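Local coordinates for protein phosphoserine phosphatase RsbX (Bacillus subtilis, PDB 3W42) that dephosphorylates the stressosome protein RsbS as a manganese-binding PPM-type serine phosphatase, and so restrains activity of the general stress factor sigma-B, at residues I75-T89 and S128-T140. Residues are numbered along the deposited sequence; the frame is centred on the assembly and turned at random.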
loop_
_atom_site.group_PDB
_atom_site.type_symbol
_atom_site.label_atom_id
_atom_site.label_comp_id
_atom_site.label_asym_id
_atom_site.label_seq_id
_atom_site.Cartn_x
_atom_site.Cartn_y
_atom_site.Cartn_z
ATOM N N ILE A 75 6.409 2.712 -11.162
ATOM C CA ILE A 75 7.385 2.031 -10.332
ATOM C C ILE A 75 8.783 2.142 -10.900
ATOM O O ILE A 75 9.743 2.199 -10.137
ATOM C CB ILE A 75 6.943 0.584 -10.031
ATOM C CG1 ILE A 75 7.594 0.165 -8.679
ATOM C CG2 ILE A 75 7.266 -0.334 -11.136
ATOM C CD1 ILE A 75 7.027 -1.220 -8.176
ATOM N N GLU A 76 8.905 2.205 -12.239
ATOM C CA GLU A 76 10.244 2.368 -12.819
ATOM C C GLU A 76 10.802 3.770 -12.558
ATOM O O GLU A 76 12.012 3.870 -12.315
ATOM C CB GLU A 76 10.187 2.027 -14.319
ATOM C CG GLU A 76 11.461 2.377 -15.026
ATOM C CD GLU A 76 12.735 1.723 -14.517
ATOM O OE1 GLU A 76 12.674 0.700 -13.663
ATOM O OE2 GLU A 76 13.802 2.196 -14.940
ATOM N N ARG A 77 9.975 4.794 -12.573
ATOM C CA ARG A 77 10.453 6.082 -12.146
ATOM C C ARG A 77 10.960 6.021 -10.708
ATOM O O ARG A 77 11.957 6.664 -10.350
ATOM C CB ARG A 77 9.352 7.157 -12.245
ATOM C CG ARG A 77 8.908 7.474 -13.650
ATOM C CD ARG A 77 7.883 8.595 -13.645
ATOM N NE ARG A 77 7.379 8.942 -14.953
ATOM C CZ ARG A 77 7.920 9.830 -15.776
ATOM N NH1 ARG A 77 9.065 10.434 -15.504
ATOM N NH2 ARG A 77 7.294 10.129 -16.913
ATOM N N CYS A 78 10.182 5.348 -9.872
ATOM C CA CYS A 78 10.582 5.152 -8.476
ATOM C C CYS A 78 11.924 4.442 -8.383
ATOM O O CYS A 78 12.817 4.889 -7.648
ATOM C CB CYS A 78 9.538 4.372 -7.718
ATOM S SG CYS A 78 7.972 5.285 -7.487
ATOM N N ASN A 79 12.105 3.374 -9.175
ATOM C CA ASN A 79 13.368 2.680 -9.160
ATOM C C ASN A 79 14.551 3.587 -9.545
ATOM O O ASN A 79 15.575 3.603 -8.898
ATOM C CB ASN A 79 13.292 1.509 -10.135
ATOM C CG ASN A 79 14.434 0.555 -9.973
ATOM O OD1 ASN A 79 14.828 0.232 -8.887
ATOM N ND2 ASN A 79 15.053 0.200 -11.108
ATOM N N GLN A 80 14.344 4.369 -10.608
ATOM C CA GLN A 80 15.441 5.297 -11.004
ATOM C C GLN A 80 15.774 6.317 -9.948
ATOM O O GLN A 80 16.949 6.652 -9.753
ATOM C CB GLN A 80 15.083 6.007 -12.323
ATOM C CG GLN A 80 15.120 4.998 -13.509
ATOM C CD GLN A 80 15.063 5.628 -14.807
ATOM O OE1 GLN A 80 15.680 6.676 -15.032
ATOM N NE2 GLN A 80 14.308 5.008 -15.712
ATOM N N ALA A 81 14.781 6.752 -9.164
ATOM C CA ALA A 81 15.015 7.693 -8.072
ATOM C C ALA A 81 15.777 7.054 -6.882
ATOM O O ALA A 81 16.288 7.776 -6.066
ATOM C CB ALA A 81 13.693 8.227 -7.569
ATOM N N MET A 82 15.843 5.730 -6.829
ATOM C CA MET A 82 16.540 5.059 -5.753
ATOM C C MET A 82 18.040 4.965 -5.947
ATOM O O MET A 82 18.775 4.658 -5.011
ATOM C CB MET A 82 15.970 3.666 -5.479
ATOM C CG MET A 82 14.517 3.662 -5.082
ATOM S SD MET A 82 14.111 4.557 -3.565
ATOM C CE MET A 82 13.518 6.127 -4.243
ATOM N N LYS A 83 18.519 5.248 -7.180
ATOM C CA LYS A 83 19.971 5.225 -7.433
ATOM C C LYS A 83 20.618 6.281 -6.489
ATOM O O LYS A 83 20.104 7.352 -6.375
ATOM C CB LYS A 83 20.250 5.514 -8.875
ATOM C CG LYS A 83 21.599 5.058 -9.280
ATOM C CD LYS A 83 21.879 5.189 -10.772
ATOM C CE LYS A 83 23.293 5.202 -11.095
ATOM N NZ LYS A 83 23.409 5.571 -12.549
ATOM N N ASN A 84 21.674 5.940 -5.807
ATOM C CA ASN A 84 22.295 6.896 -4.860
ATOM C C ASN A 84 21.485 7.166 -3.626
ATOM O O ASN A 84 21.911 8.041 -2.843
ATOM C CB ASN A 84 22.762 8.211 -5.495
ATOM C CG ASN A 84 23.607 7.968 -6.713
ATOM O OD1 ASN A 84 23.317 8.520 -7.822
ATOM N ND2 ASN A 84 24.638 7.099 -6.587
ATOM N N LYS A 85 20.463 6.365 -3.353
ATOM C CA LYS A 85 19.677 6.471 -2.124
ATOM C C LYS A 85 19.707 5.098 -1.450
ATOM O O LYS A 85 20.210 4.100 -2.000
ATOM C CB LYS A 85 18.232 6.922 -2.428
ATOM C CG LYS A 85 18.032 8.276 -2.959
ATOM C CD LYS A 85 16.583 8.739 -2.969
ATOM C CE LYS A 85 16.357 10.148 -3.503
ATOM N NZ LYS A 85 16.831 10.288 -4.887
ATOM N N ARG A 86 19.090 5.017 -0.287
ATOM C CA ARG A 86 19.013 3.722 0.408
ATOM C C ARG A 86 18.216 2.684 -0.403
ATOM O O ARG A 86 18.518 1.519 -0.306
ATOM C CB ARG A 86 18.329 3.847 1.759
ATOM C CG ARG A 86 19.139 4.613 2.842
ATOM C CD ARG A 86 20.050 3.713 3.612
ATOM N NE ARG A 86 20.678 4.290 4.789
ATOM C CZ ARG A 86 21.966 4.662 4.875
ATOM N NH1 ARG A 86 22.814 4.660 3.843
ATOM N NH2 ARG A 86 22.405 5.020 6.052
ATOM N N GLY A 87 17.180 3.117 -1.103
ATOM C CA GLY A 87 16.251 2.190 -1.702
ATOM C C GLY A 87 15.033 2.062 -0.874
ATOM O O GLY A 87 14.938 2.526 0.250
ATOM N N ALA A 88 14.035 1.313 -1.404
ATOM C CA ALA A 88 12.778 1.109 -0.691
ATOM C C ALA A 88 12.071 -0.127 -1.187
ATOM O O ALA A 88 12.210 -0.467 -2.400
ATOM C CB ALA A 88 11.833 2.309 -0.863
ATOM N N THR A 89 11.295 -0.765 -0.376
ATOM C CA THR A 89 10.284 -1.683 -0.833
ATOM C C THR A 89 8.998 -0.891 -1.094
ATOM O O THR A 89 8.751 0.119 -0.406
ATOM C CB THR A 89 10.112 -2.876 0.117
ATOM O OG1 THR A 89 9.660 -2.328 1.388
ATOM C CG2 THR A 89 11.376 -3.650 0.289
ATOM N N SER A 128 11.105 -10.631 -4.149
ATOM C CA SER A 128 12.374 -10.433 -3.461
ATOM C C SER A 128 13.047 -9.194 -3.893
ATOM O O SER A 128 12.883 -8.673 -4.982
ATOM C CB SER A 128 13.284 -11.671 -3.656
ATOM O OG SER A 128 13.552 -11.866 -5.048
ATOM N N GLY A 129 13.887 -8.712 -2.978
ATOM C CA GLY A 129 14.698 -7.542 -3.227
ATOM C C GLY A 129 13.961 -6.239 -2.877
ATOM O O GLY A 129 13.140 -6.175 -2.013
ATOM N N TYR A 130 14.377 -5.189 -3.558
ATOM C CA TYR A 130 13.871 -3.857 -3.297
ATOM C C TYR A 130 14.137 -2.983 -4.492
ATOM O O TYR A 130 14.904 -3.371 -5.395
ATOM C CB TYR A 130 14.501 -3.237 -1.987
ATOM C CG TYR A 130 15.962 -3.008 -2.022
ATOM C CD1 TYR A 130 16.843 -4.048 -1.707
ATOM C CD2 TYR A 130 16.487 -1.756 -2.309
ATOM C CE1 TYR A 130 18.232 -3.788 -1.727
ATOM C CE2 TYR A 130 17.830 -1.537 -2.322
ATOM C CZ TYR A 130 18.710 -2.543 -2.055
ATOM O OH TYR A 130 20.080 -2.335 -2.074
ATOM N N LEU A 131 13.558 -1.817 -4.541
ATOM C CA LEU A 131 13.860 -0.852 -5.565
ATOM C C LEU A 131 15.158 -0.179 -5.187
ATOM O O LEU A 131 15.251 0.591 -4.237
ATOM C CB LEU A 131 12.759 0.189 -5.695
ATOM C CG LEU A 131 11.378 -0.337 -6.069
ATOM C CD1 LEU A 131 10.350 0.752 -6.089
ATOM C CD2 LEU A 131 11.351 -1.078 -7.412
ATOM N N SER A 132 16.216 -0.448 -5.993
ATOM C CA SER A 132 17.561 -0.010 -5.715
ATOM C C SER A 132 18.136 0.951 -6.747
ATOM O O SER A 132 19.201 1.484 -6.548
ATOM C CB SER A 132 18.478 -1.251 -5.647
ATOM O OG SER A 132 18.614 -1.781 -6.971
ATOM N N GLY A 133 17.480 1.077 -7.899
ATOM C CA GLY A 133 18.063 1.808 -9.026
ATOM C C GLY A 133 18.696 0.906 -10.052
ATOM O O GLY A 133 19.043 1.342 -11.086
ATOM N N LYS A 134 18.913 -0.340 -9.721
ATOM C CA LYS A 134 19.372 -1.329 -10.704
ATOM C C LYS A 134 18.240 -1.978 -11.449
ATOM O O LYS A 134 17.112 -1.874 -11.058
ATOM C CB LYS A 134 20.100 -2.398 -9.973
ATOM C CG LYS A 134 21.300 -1.928 -9.188
ATOM C CD LYS A 134 22.422 -2.962 -9.124
ATOM C CE LYS A 134 22.936 -3.502 -10.509
ATOM N NZ LYS A 134 23.261 -4.985 -10.528
ATOM N N PRO A 135 18.513 -2.694 -12.547
ATOM C CA PRO A 135 17.346 -3.110 -13.399
ATOM C C PRO A 135 16.323 -4.111 -12.786
ATOM O O PRO A 135 16.750 -4.925 -11.980
ATOM C CB PRO A 135 18.009 -3.661 -14.700
ATOM C CG PRO A 135 19.431 -3.277 -14.593
ATOM C CD PRO A 135 19.798 -2.841 -13.240
ATOM N N GLN A 136 15.067 -4.019 -13.146
ATOM C CA GLN A 136 13.999 -4.837 -12.581
ATOM C C GLN A 136 13.259 -5.429 -13.672
ATOM O O GLN A 136 13.006 -4.758 -14.668
ATOM C CB GLN A 136 12.941 -4.020 -11.805
ATOM C CG GLN A 136 13.464 -3.558 -10.489
ATOM C CD GLN A 136 13.560 -4.610 -9.327
ATOM O OE1 GLN A 136 14.164 -4.358 -8.346
ATOM N NE2 GLN A 136 12.868 -5.745 -9.445
ATOM N N LYS A 137 12.657 -6.610 -13.459
ATOM C CA LYS A 137 11.693 -7.242 -14.378
ATOM C C LYS A 137 10.348 -7.316 -13.644
ATOM O O LYS A 137 10.030 -8.203 -12.872
ATOM C CB LYS A 137 12.118 -8.629 -14.774
ATOM C CG LYS A 137 13.295 -8.651 -15.678
ATOM C CD LYS A 137 13.764 -10.083 -15.782
ATOM C CE LYS A 137 14.570 -10.349 -17.007
ATOM N NZ LYS A 137 14.604 -11.820 -17.225
ATOM N N TYR A 138 9.594 -6.256 -13.754
ATOM C CA TYR A 138 8.384 -6.052 -12.986
ATOM C C TYR A 138 7.285 -7.033 -13.418
ATOM O O TYR A 138 7.232 -7.490 -14.579
ATOM C CB TYR A 138 7.883 -4.623 -13.240
ATOM C CG TYR A 138 8.865 -3.570 -12.818
ATOM C CD1 TYR A 138 9.186 -3.441 -11.508
ATOM C CD2 TYR A 138 9.520 -2.752 -13.742
ATOM C CE1 TYR A 138 10.016 -2.433 -11.138
ATOM C CE2 TYR A 138 10.449 -1.818 -13.345
ATOM C CZ TYR A 138 10.649 -1.633 -12.056
ATOM O OH TYR A 138 11.543 -0.690 -11.630
ATOM N N LYS A 139 6.407 -7.307 -12.492
ATOM C CA LYS A 139 5.214 -8.096 -12.714
ATOM C C LYS A 139 4.012 -7.168 -12.456
ATOM O O LYS A 139 3.962 -6.557 -11.386
ATOM C CB LYS A 139 5.248 -9.344 -11.802
ATOM C CG LYS A 139 4.047 -10.072 -11.633
ATOM C CD LYS A 139 3.605 -10.626 -12.955
ATOM C CE LYS A 139 2.301 -11.429 -12.780
ATOM N NZ LYS A 139 1.867 -12.106 -14.037
ATOM N N THR A 140 3.181 -6.906 -13.396
ATOM C CA THR A 140 1.984 -6.169 -13.164
ATOM C C THR A 140 0.799 -7.084 -13.195
ATOM O O THR A 140 0.625 -7.873 -14.155
ATOM C CB THR A 140 1.841 -5.047 -14.195
ATOM O OG1 THR A 140 2.925 -4.137 -14.028
ATOM C CG2 THR A 140 0.461 -4.324 -14.001
HETATM O O HOH W 1 14.159 -1.533 -14.549
HETATM O O HOH W 2 15.871 -2.268 -8.364
HETATM O O HOH W 3 19.347 1.859 -3.634
#
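Y130 sets its CB 3.9 Å from CG2 of T89, a threonine whose hydroxyl is engaged by N109; the tyrosine ring lies obliquely beside the backbone of R86 and G87. L131 then makes a single antiparallel bridge with A88, a hydrogen-bonded pair: L131 N reaches A88 O at 2.9 Å, and A88 N returns to L131 O. This pins the loop beside the start of strand 88-96. The leucine side chain packs against C78 and crosses the I75 side chain of helix 71-81 at about a right angle, L131 CD1 3.8 Å from I75 CG1, while M82 CG rests against L131 CB and V107 of strand 101-107 adds to the apolar surroundings. At G133 the loop crosses close to N79 and M82, G133 CA 3.1 Å from N79 O in a CA-H...O contact. The positive phi of G133 suits glycine, and with no side chain its backbone passes close to K83. N79 holds both sides of this bend: with CG anti to its backbone N (chi1 -167°), OD1 accepts from G133 N at 3.0 Å, well above the carbonyl plane, while ND2 gives a hydrogen bond to K134 O lying nearly in the amide plane. Water 1 joins Q136 N to E76 OE1. Y138 closes the contact: I75 CG2 sits over one ring face, 3.6 Å from the centroid and 17° off the normal, a CH-pi contact, and Y138 OH donates to E76 OE1 at 2.7 Å. Side-chain amide, carboxylate and phenol thus supplement the single backbone bridge, fastening an irregular loop of this PPM phosphatase to the helix by polar bonds alongside apolar contacts of L131.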